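PDB 2P2V: alpha-2,3-sialyltransferase from Campylobacter jejuni, which probably transfers sialic acid in alpha-2,3 linkage from a CMP-linked donor to an acceptor sugar, this chain being the N-terminal, probably catalytic, part of a longer membrane protein. Local coordinates for residues Y52-Y57 with E251-N256; L130-A135 with K218-V223; N224-C229 with P239-I244. All coordinates share one frame; numbering follows the deposited sequence.

From the N terminus, residues 52-57 follow strand 44-48 and open the longest loop. It closes at 251-256, in the loop before the last helix, as interaction 1. The other two contacts are nested inside it, one after the other, and none crosses. Interaction 2 closes at 218-223 the stretch opened at 130-135, joining the start of helix 131-144 to the end of helix 207-221. Interaction 3 then closes a short loop from strand 224-227, one edge of the sheet, to residues 239-244. Interactions 2 and 3 touch: K218 CB meets I225 CD1 at 4.0 Å. Interactions 1 and 2 lie on opposite sides of the chain's centre, with centres about 36 Å apart.

Interaction 1. Residues Y52-Y57 with E251-N256; sequences YFEDKY and ENKHNN
The phenol ring of Y57 carries K253 over one face. K253 CD sits 3.9 Å from the centroid of the Y57 ring and 21° off its normal, a CH-pi contact displaced toward the rim. The lysine chain crosses the tyrosine at about a right angle. The Y57 ring also makes an edge-to-face pair with Y89, and its hydroxyl is bonded to E88 O. The Y52 ring leads away from the contact. It packs on T79 and L83 of helix 73-85, and its OH bonds to Q76. The Y52 side chain is about 7 Å from the bound CMP-3-fluoro-N-acetylneuraminic acid, so the contact lies near the donor pocket.

Beside the Y57 ring the backbones run antiparallel through a single beta bridge. K56 and N252 are its non-hydrogen-bonded pair. The bond from Y57 N to E251 O is 2.8 Å and nearly straight. That from K253 N to D55 O is longer, 3.3 Å, with the donor tilted from the carbonyl plane. Beyond the bridge, water 1 links the two backbones, accepting from E251 N and donating to Y57 O. The bridge fastens the loop after strand 44-48 to the loop that leads toward helix 268-283. The K56 and N252 side chains lie side by side, pointing the same way, with K56 CE 3.8 Å from N252 OD1.

K253 bends at chi2 (-100°) and chi4 (111°), which brings its ammonium to the carbonyls of Y52 and E54. There K253 NZ makes weak bonds to Y52 O at 2.8 Å and to E54 O at 2.9 Å. E54 CG packs on K253 CE at 3.6 Å. The E54 carboxylate is turned elsewhere, to a salt bridge with R47 and a bond to Y89.

Interaction 2. Residues L130-A135 with K218-V223; sequences LKEFYA and KSIYKV. With EDO (1,2-ethanediol), chain J.
The Y221 ring is sandwiched between L130 and its own neighbour I220. L130 CD2 rests over one face, 3.8 Å from the Y221 ring centroid and 14° off the normal. I220 CG2 covers the opposite face, over the ring centre. F133 CB comes in at the edge, close to the ring plane. The ring is thus packed on both faces and at one edge, and I159 of helix 150-161 also touches it.

Y221 ends helix 207-221. Its CG stands beside the backbone N (chi1 -58°), and the phenol reaches across to the start of helix 131-144, where L130 holds the N-cap position. F133 N makes a weak bond of 3.3 Å to Y221 OH. Water 2 links the same hydroxyl to the helix, 2.6 Å from Y221 OH, and accepts from E132 N at 2.8 Å.

E132 and I220 form the outer part. I220 CD1 lies against E132 CG at 3.5 Å, with the extended glutamate passing over it. A 1,2-ethanediol, probably from the crystallisation liquor, donates through O2 to E132 OE1 and through O1 to I220 O. R8 of the second subunit packs on E132.

The contact joins the start of one helix to the end of another. First-turn N-H groups of helix 131-144 face the phenol oxygen and its water, so the positive end of the helix dipole would be expected to polarise that hydroxyl.

Interaction 3. Residues N224-C229 with P239-I244; sequences NIYALC and PLSINI. With EDO (1,2-ethanediol), chain I.
A227 and L240 are bridged through their backbones on the outer edge of the Rossmann-like parallel sheet. It is a single bridge with the parallel bonding pattern, made by a loop and not by an added strand. Strand 224-227 is the outermost strand there. Along its other side Y226 bonds to I166 and L168 of strand 165-169, and residues 239-241 come up against the remaining edge.

The tight part is the bridge itself. A227 N donates to P239 O at 2.8 Å, yet it approaches from above the carbonyl plane, 37° out of it. The return bond, S241 N to A227 O, is 2.9 Å long. It is almost straight (174° at the hydrogen) and lies in the carbonyl plane. Both backbone polar atoms of A227, its N and O, are therefore used by the passing chain. P239 O also takes a CA-H contact from Y226 and lies at the edge of the Y226 ring, near its plane.

Side chains close round this bridge. L240 CD2 reaches past the strand end, lying 3.5 Å from C229 O and 3.8 Å from A227 CB. L240 CG stands beside its backbone N (chi1 -63°), and this turns the branch tip back to the strand although CB leaves it. S241 CB fits against A227 O and Y226 CB. S241 O is held by R38. P239 is exposed but well packed: its ring crosses the Y226 side chain at about a right angle, and P239 CG is 3.8 Å from Y226 CD1.

The loose side starts at I242, which 224-229 barely touches. N243 and I244 make no contact with the strand and are exposed. There N243 OD1 accepts from N245 N and from 1,2-ethanediol O2, the latter at 2.8 Å.

Interaction 1. Residues Y52-Y57 with E251-N256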
loop_
_atom_site.group_PDB
_atom_site.type_symbol
_atom_site.label_atom_id
_atom_site.label_comp_id
_atom_site.label_asym_id
_atom_site.label_seq_id
_atom_site.Cartn_x
_atom_site.Cartn_y
_atom_site.Cartn_z
ATOM N N TYR A 52 -29.075 16.107 16.302
ATOM C CA TYR A 52 -30.205 16.694 15.565
ATOM C C TYR A 52 -31.561 16.269 16.151
ATOM O O TYR A 52 -32.616 16.784 15.726
ATOM C CB TYR A 52 -30.165 16.278 14.079
ATOM C CG TYR A 52 -29.919 14.804 13.877
ATOM C CD1 TYR A 52 -28.614 14.295 13.828
ATOM C CD2 TYR A 52 -30.974 13.919 13.734
ATOM C CE1 TYR A 52 -28.361 12.977 13.680
ATOM C CE2 TYR A 52 -30.734 12.580 13.591
ATOM C CZ TYR A 52 -29.423 12.101 13.552
ATOM O OH TYR A 52 -29.169 10.759 13.378
ATOM N N PHE A 53 -31.522 15.339 17.090
ATOM C CA PHE A 53 -32.697 15.004 17.910
ATOM C C PHE A 53 -33.160 16.213 18.743
ATOM O O PHE A 53 -34.332 16.268 19.162
ATOM C CB PHE A 53 -32.391 13.852 18.856
ATOM C CG PHE A 53 -32.535 12.461 18.252
ATOM C CD1 PHE A 53 -32.125 12.179 16.947
ATOM C CD2 PHE A 53 -33.040 11.417 19.025
ATOM C CE1 PHE A 53 -32.212 10.881 16.430
ATOM C CE2 PHE A 53 -33.173 10.100 18.497
ATOM C CZ PHE A 53 -32.752 9.848 17.199
ATOM N N GLU A 54 -32.268 17.187 18.961
ATOM C CA GLU A 54 -32.597 18.406 19.720
ATOM C C GLU A 54 -33.816 19.118 19.150
ATOM O O GLU A 54 -33.952 19.259 17.931
ATOM C CB GLU A 54 -31.389 19.379 19.786
ATOM C CG GLU A 54 -31.030 20.034 18.462
ATOM C CD GLU A 54 -29.781 20.901 18.549
ATOM O OE1 GLU A 54 -29.181 20.935 19.646
ATOM O OE2 GLU A 54 -29.405 21.562 17.528
ATOM N N ASP A 55 -34.692 19.582 20.051
ATOM C CA ASP A 55 -35.951 20.251 19.674
ATOM C C ASP A 55 -35.752 21.752 19.426
ATOM O O ASP A 55 -36.592 22.425 18.824
ATOM C CB ASP A 55 -37.025 19.977 20.750
ATOM C CG ASP A 55 -36.674 20.559 22.125
ATOM O OD1 ASP A 55 -35.543 20.375 22.639
ATOM O OD2 ASP A 55 -37.562 21.205 22.719
ATOM N N LYS A 56 -34.625 22.285 19.877
ATOM C CA LYS A 56 -34.298 23.674 19.597
ATOM C C LYS A 56 -32.843 23.726 19.198
ATOM O O LYS A 56 -32.078 22.815 19.491
ATOM C CB LYS A 56 -34.509 24.572 20.847
ATOM C CG LYS A 56 -35.890 24.414 21.505
ATOM C CD LYS A 56 -36.050 25.292 22.729
ATOM C CE LYS A 56 -37.482 25.151 23.241
ATOM N NZ LYS A 56 -37.617 25.884 24.521
ATOM N N TYR A 57 -32.451 24.813 18.566
ATOM C CA TYR A 57 -31.070 24.973 18.199
ATOM C C TYR A 57 -30.244 25.415 19.397
ATOM O O TYR A 57 -29.792 26.567 19.427
ATOM C CB TYR A 57 -30.927 25.971 17.066
ATOM C CG TYR A 57 -31.418 25.438 15.732
ATOM C CD1 TYR A 57 -30.699 24.428 15.045
ATOM C CD2 TYR A 57 -32.595 25.928 15.153
ATOM C CE1 TYR A 57 -31.134 23.944 13.825
ATOM C CE2 TYR A 57 -33.053 25.434 13.929
ATOM C CZ TYR A 57 -32.307 24.448 13.274
ATOM O OH TYR A 57 -32.731 23.980 12.073
ATOM N N GLU A 251 -33.353 29.489 19.147
ATOM C CA GLU A 251 -34.336 29.318 18.075
ATOM C C GLU A 251 -34.988 27.936 18.114
ATOM O O GLU A 251 -34.321 26.927 18.356
ATOM C CB GLU A 251 -33.664 29.558 16.726
ATOM C CG GLU A 251 -34.606 29.645 15.531
ATOM C CD GLU A 251 -33.869 29.636 14.193
ATOM O OE1 GLU A 251 -32.680 30.063 14.162
ATOM O OE2 GLU A 251 -34.492 29.207 13.178
ATOM N N ASN A 252 -36.300 27.888 17.882
ATOM C CA ASN A 252 -36.971 26.597 17.782
ATOM C C ASN A 252 -36.702 25.936 16.435
ATOM O O ASN A 252 -36.347 26.595 15.452
ATOM C CB ASN A 252 -38.483 26.711 18.034
ATOM C CG ASN A 252 -38.839 26.556 19.504
ATOM O OD1 ASN A 252 -38.443 27.380 20.347
ATOM N ND2 ASN A 252 -39.582 25.485 19.827
ATOM N N LYS A 253 -36.858 24.627 16.407
ATOM C CA LYS A 253 -36.797 23.887 15.160
ATOM C C LYS A 253 -38.168 23.961 14.471
ATOM O O LYS A 253 -39.217 23.784 15.134
ATOM C CB LYS A 253 -36.432 22.425 15.444
ATOM C CG LYS A 253 -35.032 22.191 16.047
ATOM C CD LYS A 253 -34.047 21.761 15.001
ATOM C CE LYS A 253 -32.930 20.987 15.576
ATOM N NZ LYS A 253 -32.973 19.549 15.171
ATOM N N HIS A 254 -38.178 24.198 13.155
ATOM C CA HIS A 254 -39.426 24.023 12.403
ATOM C C HIS A 254 -39.991 22.633 12.668
ATOM O O HIS A 254 -39.259 21.726 13.058
ATOM C CB HIS A 254 -39.271 24.245 10.902
ATOM C CG HIS A 254 -40.532 23.960 10.145
ATOM N ND1 HIS A 254 -40.761 22.761 9.498
ATOM C CD2 HIS A 254 -41.666 24.689 9.997
ATOM C CE1 HIS A 254 -41.963 22.782 8.947
ATOM N NE2 HIS A 254 -42.536 23.938 9.239
ATOM N N ASN A 255 -41.294 22.463 12.452
ATOM C CA ASN A 255 -41.986 21.281 12.975
ATOM C C ASN A 255 -41.610 19.976 12.304
ATOM O O ASN A 255 -41.561 18.910 12.944
ATOM C CB ASN A 255 -43.502 21.441 12.932
ATOM C CG ASN A 255 -44.159 20.814 14.136
ATOM O OD1 ASN A 255 -44.600 19.661 14.095
ATOM N ND2 ASN A 255 -44.178 21.555 15.241
ATOM N N ASN A 256 -41.358 20.074 11.004
ATOM C CA ASN A 256 -41.012 18.910 10.223
ATOM C C ASN A 256 -39.494 18.777 10.076
ATOM O O ASN A 256 -38.993 18.300 9.058
ATOM C CB ASN A 256 -41.765 18.942 8.897
ATOM C CG ASN A 256 -43.260 18.721 9.098
ATOM O OD1 ASN A 256 -43.933 19.502 9.778
ATOM N ND2 ASN A 256 -43.776 17.634 8.539
HETATM O O HOH W 1 -30.467 29.177 18.441
#

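Interaction 2. Residues L130-A135 with K218-V223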
loop_
_atom_site.group_PDB
_atom_site.type_symbol
_atom_site.label_atom_id
_atom_site.label_comp_id
_atom_site.label_asym_id
_atom_site.label_seq_id
_atom_site.Cartn_x
_atom_site.Cartn_y
_atom_site.Cartn_z
ATOM N N LEU A 130 -1.471 12.990 18.270
ATOM C CA LEU A 130 -1.309 13.200 19.707
ATOM C C LEU A 130 -0.608 11.958 20.270
ATOM O O LEU A 130 -1.219 11.079 20.898
ATOM C CB LEU A 130 -2.643 13.531 20.410
ATOM C CG LEU A 130 -3.522 14.657 19.875
ATOM C CD1 LEU A 130 -4.799 14.715 20.655
ATOM C CD2 LEU A 130 -2.749 15.969 20.060
ATOM N N LYS A 131 0.705 11.866 20.033
ATOM C CA LYS A 131 1.387 10.592 20.207
ATOM C C LYS A 131 1.223 9.991 21.560
ATOM O O LYS A 131 0.856 8.798 21.680
ATOM C CB LYS A 131 2.859 10.676 19.781
ATOM C CG LYS A 131 2.994 11.059 18.303
ATOM C CD LYS A 131 4.434 10.845 17.825
ATOM C CE LYS A 131 4.572 11.086 16.319
ATOM N NZ LYS A 131 3.490 10.413 15.526
ATOM N N GLU A 132 1.461 10.796 22.606
ATOM C CA GLU A 132 1.393 10.277 23.933
ATOM C C GLU A 132 -0.052 9.859 24.301
ATOM O O GLU A 132 -0.266 8.768 24.885
ATOM C CB GLU A 132 1.967 11.307 24.922
ATOM C CG GLU A 132 1.751 10.894 26.358
ATOM C CD GLU A 132 2.519 11.733 27.385
ATOM O OE1 GLU A 132 3.177 12.721 26.968
ATOM O OE2 GLU A 132 2.422 11.369 28.594
ATOM N N PHE A 133 -1.028 10.688 23.932
ATOM C CA PHE A 133 -2.445 10.460 24.313
ATOM C C PHE A 133 -2.954 9.231 23.543
ATOM O O PHE A 133 -3.612 8.315 24.119
ATOM C CB PHE A 133 -3.306 11.673 23.976
ATOM C CG PHE A 133 -4.743 11.481 24.344
ATOM C CD1 PHE A 133 -5.160 11.570 25.668
ATOM C CD2 PHE A 133 -5.695 11.144 23.338
ATOM C CE1 PHE A 133 -6.503 11.385 26.028
ATOM C CE2 PHE A 133 -7.084 10.915 23.703
ATOM C CZ PHE A 133 -7.476 11.030 25.017
ATOM N N TYR A 134 -2.555 9.157 22.293
ATOM C CA TYR A 134 -2.979 8.028 21.409
ATOM C C TYR A 134 -2.456 6.698 21.922
ATOM O O TYR A 134 -3.183 5.699 21.955
ATOM C CB TYR A 134 -2.452 8.266 20.012
ATOM C CG TYR A 134 -3.051 7.383 18.915
ATOM C CD1 TYR A 134 -2.243 6.611 18.099
ATOM C CD2 TYR A 134 -4.418 7.509 18.602
ATOM C CE1 TYR A 134 -2.788 5.914 16.978
ATOM C CE2 TYR A 134 -4.989 6.783 17.507
ATOM C CZ TYR A 134 -4.169 6.012 16.719
ATOM O OH TYR A 134 -4.731 5.317 15.640
ATOM N N ALA A 135 -1.173 6.643 22.321
ATOM C CA ALA A 135 -0.651 5.434 22.927
ATOM C C ALA A 135 -1.340 5.098 24.234
ATOM O O ALA A 135 -1.567 3.916 24.553
ATOM C CB ALA A 135 0.889 5.541 23.126
ATOM N N LYS A 218 -5.393 17.875 28.921
ATOM C CA LYS A 218 -5.082 19.240 29.429
ATOM C C LYS A 218 -3.630 19.309 29.903
ATOM O O LYS A 218 -2.923 20.235 29.537
ATOM C CB LYS A 218 -6.055 19.616 30.558
ATOM C CG LYS A 218 -5.846 21.006 31.200
ATOM C CD LYS A 218 -6.839 21.166 32.341
ATOM C CE LYS A 218 -6.889 22.568 32.895
ATOM N NZ LYS A 218 -5.565 23.287 32.824
ATOM N N SER A 219 -3.164 18.318 30.670
ATOM C CA SER A 219 -1.734 18.366 31.119
ATOM C C SER A 219 -0.659 18.145 30.070
ATOM O O SER A 219 0.412 18.749 30.155
ATOM C CB SER A 219 -1.410 17.574 32.393
ATOM O OG SER A 219 -2.060 16.326 32.481
ATOM N N ILE A 220 -0.913 17.298 29.064
ATOM C CA ILE A 220 0.081 17.128 28.000
ATOM C C ILE A 220 0.114 18.271 27.001
ATOM O O ILE A 220 1.192 18.709 26.559
ATOM C CB ILE A 220 -0.145 15.779 27.182
ATOM C CG1 ILE A 220 -0.157 14.575 28.087
ATOM C CG2 ILE A 220 0.964 15.566 26.163
ATOM C CD1 ILE A 220 -0.643 13.313 27.293
ATOM N N TYR A 221 -1.063 18.704 26.553
ATOM C CA TYR A 221 -1.126 19.593 25.386
ATOM C C TYR A 221 -1.363 21.056 25.758
ATOM O O TYR A 221 -1.398 21.918 24.891
ATOM C CB TYR A 221 -2.145 19.074 24.320
ATOM C CG TYR A 221 -1.725 17.666 23.897
ATOM C CD1 TYR A 221 -0.591 17.459 23.127
ATOM C CD2 TYR A 221 -2.395 16.562 24.367
ATOM C CE1 TYR A 221 -0.147 16.201 22.792
ATOM C CE2 TYR A 221 -1.967 15.284 24.038
ATOM C CZ TYR A 221 -0.864 15.095 23.255
ATOM O OH TYR A 221 -0.436 13.793 22.969
ATOM N N LYS A 222 -1.513 21.297 27.051
ATOM C CA LYS A 222 -1.607 22.655 27.598
ATOM C C LYS A 222 -2.722 23.510 26.993
ATOM O O LYS A 222 -2.478 24.513 26.302
ATOM C CB LYS A 222 -0.256 23.361 27.490
ATOM C CG LYS A 222 0.939 22.557 28.025
ATOM C CD LYS A 222 0.795 22.135 29.476
ATOM C CE LYS A 222 2.077 21.437 29.948
ATOM N NZ LYS A 222 1.900 20.735 31.260
ATOM N N VAL A 223 -3.955 23.097 27.251
ATOM C CA VAL A 223 -5.121 23.797 26.792
ATOM C C VAL A 223 -5.984 23.961 28.029
ATOM O O VAL A 223 -5.682 23.398 29.102
ATOM C CB VAL A 223 -5.882 22.958 25.665
ATOM C CG1 VAL A 223 -5.031 22.756 24.437
ATOM C CG2 VAL A 223 -6.287 21.628 26.216
HETATM C C1 EDO J . 4.632 16.721 27.639
HETATM O O1 EDO J . 3.824 17.886 27.488
HETATM C C2 EDO J . 3.975 15.856 28.704
HETATM O O2 EDO J . 4.360 14.500 28.476
HETATM O O HOH W 2 2.077 13.518 22.529
#

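Interaction 3. Residues N224-C229 with P239-I244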
loop_
_atom_site.group_PDB
_atom_site.type_symbol
_atom_site.label_atom_id
_atom_site.label_comp_id
_atom_site.label_asym_id
_atom_site.label_seq_id
_atom_site.Cartn_x
_atom_site.Cartn_y
_atom_site.Cartn_z
ATOM N N ASN A 224 -7.069 24.717 27.902
ATOM C CA ASN A 224 -7.970 24.959 29.002
ATOM C C ASN A 224 -9.310 24.353 28.708
ATOM O O ASN A 224 -9.761 24.431 27.581
ATOM C CB ASN A 224 -8.067 26.491 29.223
ATOM C CG ASN A 224 -6.785 27.043 29.865
ATOM O OD1 ASN A 224 -6.049 27.853 29.265
ATOM N ND2 ASN A 224 -6.470 26.521 31.051
ATOM N N ILE A 225 -9.909 23.731 29.713
ATOM C CA ILE A 225 -11.186 23.106 29.603
ATOM C C ILE A 225 -12.160 23.642 30.653
ATOM O O ILE A 225 -11.959 23.463 31.864
ATOM C CB ILE A 225 -11.097 21.540 29.718
ATOM C CG1 ILE A 225 -10.001 20.973 28.772
ATOM C CG2 ILE A 225 -12.472 20.951 29.519
ATOM C CD1 ILE A 225 -9.717 19.454 28.911
ATOM N N TYR A 226 -13.228 24.267 30.162
ATOM C CA TYR A 226 -14.299 24.777 30.999
ATOM C C TYR A 226 -15.615 24.063 30.830
ATOM O O TYR A 226 -15.863 23.454 29.780
ATOM C CB TYR A 226 -14.510 26.232 30.637
ATOM C CG TYR A 226 -13.280 27.053 30.931
ATOM C CD1 TYR A 226 -12.971 27.425 32.257
ATOM C CD2 TYR A 226 -12.417 27.422 29.925
ATOM C CE1 TYR A 226 -11.829 28.162 32.548
ATOM C CE2 TYR A 226 -11.279 28.165 30.194
ATOM C CZ TYR A 226 -10.995 28.534 31.511
ATOM O OH TYR A 226 -9.848 29.265 31.763
ATOM N N ALA A 227 -16.460 24.168 31.850
ATOM C CA ALA A 227 -17.869 23.785 31.767
ATOM C C ALA A 227 -18.757 24.983 31.415
ATOM O O ALA A 227 -18.367 26.142 31.637
ATOM C CB ALA A 227 -18.325 23.145 33.075
ATOM N N LEU A 228 -19.966 24.702 30.895
ATOM C CA LEU A 228 -20.943 25.748 30.561
ATOM C C LEU A 228 -22.281 25.563 31.311
ATOM O O LEU A 228 -23.113 26.471 31.327
ATOM C CB LEU A 228 -21.211 25.760 29.037
ATOM C CG LEU A 228 -20.128 26.130 28.034
ATOM C CD1 LEU A 228 -20.653 25.863 26.610
ATOM C CD2 LEU A 228 -19.703 27.592 28.152
ATOM N N CYS A 229 -22.502 24.385 31.892
ATOM C CA CYS A 229 -23.787 24.033 32.485
ATOM C C CYS A 229 -23.688 24.034 34.018
ATOM O O CYS A 229 -23.021 23.192 34.605
ATOM C CB CYS A 229 -24.271 22.687 31.948
ATOM S SG CYS A 229 -24.179 22.675 30.095
ATOM N N PRO A 239 -13.895 23.725 35.938
ATOM C CA PRO A 239 -14.438 25.042 36.286
ATOM C C PRO A 239 -15.466 25.506 35.269
ATOM O O PRO A 239 -15.209 25.436 34.041
ATOM C CB PRO A 239 -13.213 25.962 36.174
ATOM C CG PRO A 239 -12.247 25.206 35.280
ATOM C CD PRO A 239 -12.451 23.792 35.675
ATOM N N LEU A 240 -16.605 26.005 35.763
ATOM C CA LEU A 240 -17.482 26.803 34.915
ATOM C C LEU A 240 -16.725 27.976 34.336
ATOM O O LEU A 240 -15.928 28.661 35.016
ATOM C CB LEU A 240 -18.735 27.300 35.652
ATOM C CG LEU A 240 -19.746 26.305 36.203
ATOM C CD1 LEU A 240 -20.736 27.075 37.087
ATOM C CD2 LEU A 240 -20.477 25.527 35.083
ATOM N N SER A 241 -16.964 28.207 33.060
ATOM C CA SER A 241 -16.498 29.375 32.352
ATOM C C SER A 241 -17.091 30.637 33.034
ATOM O O SER A 241 -18.241 30.616 33.527
ATOM C CB SER A 241 -17.025 29.285 30.917
ATOM O OG SER A 241 -16.229 30.083 30.083
ATOM N N ILE A 242 -16.341 31.722 33.015
ATOM C CA ILE A 242 -16.825 32.983 33.629
ATOM C C ILE A 242 -18.051 33.584 32.929
ATOM O O ILE A 242 -18.123 33.602 31.691
ATOM C CB ILE A 242 -15.702 34.020 33.741
ATOM C CG1 ILE A 242 -14.745 33.623 34.883
ATOM C CG2 ILE A 242 -16.279 35.447 34.014
ATOM C CD1 ILE A 242 -13.411 34.436 34.900
ATOM N N ASN A 243 -19.021 34.047 33.727
ATOM C CA ASN A 243 -20.180 34.755 33.209
ATOM C C ASN A 243 -19.716 36.090 32.639
ATOM O O ASN A 243 -19.432 37.026 33.405
ATOM C CB ASN A 243 -21.219 34.921 34.313
ATOM C CG ASN A 243 -22.395 35.801 33.909
ATOM O OD1 ASN A 243 -22.408 36.396 32.839
ATOM N ND2 ASN A 243 -23.387 35.889 34.791
ATOM N N ILE A 244 -19.576 36.158 31.314
ATOM C CA ILE A 244 -19.145 37.388 30.633
ATOM C C ILE A 244 -20.339 38.172 30.044
ATOM O O ILE A 244 -20.173 39.055 29.214
ATOM C CB ILE A 244 -17.966 37.158 29.611
ATOM C CG1 ILE A 244 -18.414 36.381 28.334
ATOM C CG2 ILE A 244 -16.792 36.431 30.305
ATOM C CD1 ILE A 244 -17.577 36.708 27.053
HETATM C C1 EDO I . -20.946 40.582 32.413
HETATM O O1 EDO I . -19.535 40.804 32.496
HETATM C C2 EDO I . -21.412 39.801 33.620
HETATM O O2 EDO I . -22.614 39.109 33.301
#